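Local atomic coordinates of putative oxidoreductase FAD-binding subunit (Sulfolobus tokodaii, PDB entry 4ZOH), a protein that binds FAD and probably passes electrons through it as a subunit of a molybdopterin-dependent oxidoreductase. Residues K196-D200 / V201-V205. Residues are numbered along the deposited sequence; the frame is centred on the assembly and turned at random.
Sequences KLSGD and VIEDV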
# COMPACT_ATOMS: atom_id res chain seq x y z
N LYS B 196 -10.86 0.74 -64.84
CA LYS B 196 -11.47 -0.41 -65.52
C LYS B 196 -11.02 -0.47 -66.98
O LYS B 196 -10.97 0.56 -67.70
CB LYS B 196 -12.99 -0.34 -65.42
CG LYS B 196 -13.78 -1.54 -65.99
CD LYS B 196 -15.22 -1.06 -66.15
CE LYS B 196 -16.19 -2.15 -66.58
NZ LYS B 196 -16.02 -3.36 -65.73
N LEU B 197 -10.70 -1.68 -67.36
CA LEU B 197 -10.15 -2.03 -68.66
C LEU B 197 -11.29 -2.47 -69.60
O LEU B 197 -12.18 -3.26 -69.18
CB LEU B 197 -9.12 -3.16 -68.50
CG LEU B 197 -7.77 -2.72 -67.84
CD1 LEU B 197 -6.77 -3.81 -67.98
CD2 LEU B 197 -7.17 -1.48 -68.46
N SER B 198 -11.29 -1.95 -70.83
CA SER B 198 -12.07 -2.58 -71.91
C SER B 198 -11.01 -3.01 -72.91
O SER B 198 -10.43 -2.18 -73.58
CB SER B 198 -13.17 -1.63 -72.42
OG SER B 198 -12.57 -0.44 -72.92
N GLY B 199 -10.72 -4.31 -72.94
CA GLY B 199 -9.62 -4.86 -73.69
C GLY B 199 -8.35 -4.37 -73.00
O GLY B 199 -8.19 -4.60 -71.82
N ASP B 200 -7.45 -3.69 -73.73
CA ASP B 200 -6.29 -3.08 -73.12
C ASP B 200 -6.40 -1.56 -73.12
O ASP B 200 -5.42 -0.86 -72.89
CB ASP B 200 -4.99 -3.57 -73.77
CG ASP B 200 -4.85 -3.17 -75.26
OD1 ASP B 200 -3.89 -3.71 -75.89
OD2 ASP B 200 -5.64 -2.35 -75.77
N VAL B 201 -7.61 -1.06 -73.28
CA VAL B 201 -7.87 0.36 -73.15
C VAL B 201 -8.40 0.70 -71.74
O VAL B 201 -9.23 -0.00 -71.16
CB VAL B 201 -8.93 0.80 -74.17
CG1 VAL B 201 -9.41 2.22 -73.88
CG2 VAL B 201 -8.38 0.61 -75.58
N ILE B 202 -7.92 1.81 -71.20
CA ILE B 202 -8.37 2.31 -69.93
C ILE B 202 -9.67 3.04 -70.21
O ILE B 202 -9.67 4.20 -70.60
CB ILE B 202 -7.27 3.14 -69.21
CG1 ILE B 202 -6.11 2.20 -68.79
CG2 ILE B 202 -7.80 3.84 -67.98
CD1 ILE B 202 -4.89 2.94 -68.26
N GLU B 203 -10.75 2.30 -70.01
CA GLU B 203 -12.14 2.76 -70.12
C GLU B 203 -12.55 3.84 -69.06
O GLU B 203 -13.11 4.87 -69.40
CB GLU B 203 -13.05 1.51 -70.12
CG GLU B 203 -14.52 1.80 -69.95
CD GLU B 203 -15.41 0.61 -70.23
OE1 GLU B 203 -16.48 0.86 -70.80
OE2 GLU B 203 -15.10 -0.56 -69.89
N ASP B 204 -12.24 3.61 -67.78
CA ASP B 204 -12.44 4.67 -66.73
C ASP B 204 -11.20 4.68 -65.84
O ASP B 204 -10.54 3.64 -65.68
CB ASP B 204 -13.70 4.33 -65.94
CG ASP B 204 -14.13 5.42 -64.93
OD1 ASP B 204 -13.76 6.62 -65.00
OD2 ASP B 204 -14.92 5.04 -64.05
N VAL B 205 -10.80 5.85 -65.36
CA VAL B 205 -9.72 5.92 -64.38
C VAL B 205 -10.03 7.01 -63.35
O VAL B 205 -10.55 8.05 -63.70
CB VAL B 205 -8.33 6.04 -65.01
CG1 VAL B 205 -8.25 7.32 -65.86
CG2 VAL B 205 -7.23 5.95 -63.95
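V201, K196 and E203 have the most surface buried in this beta hairpin, in which strand 189-198 turns back into strand 201-210 through a type II' turn from S198 to V201. Both strands belong to the antiparallel sheet of the region assigned to the CO dehydrogenase flavoprotein C-terminal family. V201 closes the turn by exchanging two backbone bonds with S198. S198 N gives a nearly straight bond to V201 O (2.9 Å, 159° at the hydrogen), lying in the carbonyl plane. The return bond from V201 N meets S198 O at 3.0 Å, yet from above its carbonyl plane and not on a lone pair. G199 has the positive phi (69°) of the second position of a type II' turn, a conformation easiest for a residue without a side chain. V201 O also receives a CA-H...O contact from L197 CA.

Further along, the register slips by one residue in a classic beta bulge: E203 and D204 both face K196. K196 O accepts weak bonds from E203 N and D204 N, while K196 N bonds D204 O at 3.0 Å. The extra residue swings the E203 side chain over the first strand. With CG anti to the backbone N (chi1 168°) and the chain extended beyond it, E203 runs alongside K196, pointing the same way, and its OE2 comes to 3.4 Å from S198 CB. K196 NZ stays 5.1 Å from E203 OE2, too far for a salt bridge, though a modest electrostatic attraction is possible; K196 NZ instead makes a weak hydrogen bond to E170 O. Beyond the hairpin, R230 forms a salt bridge with D200, and D204 OD2 accepts a hydrogen bond from Y172 OH and forms a salt bridge with R206 NE. On the face away from K196, L197 CD2 packs against I202 CG1 at 3.8 Å.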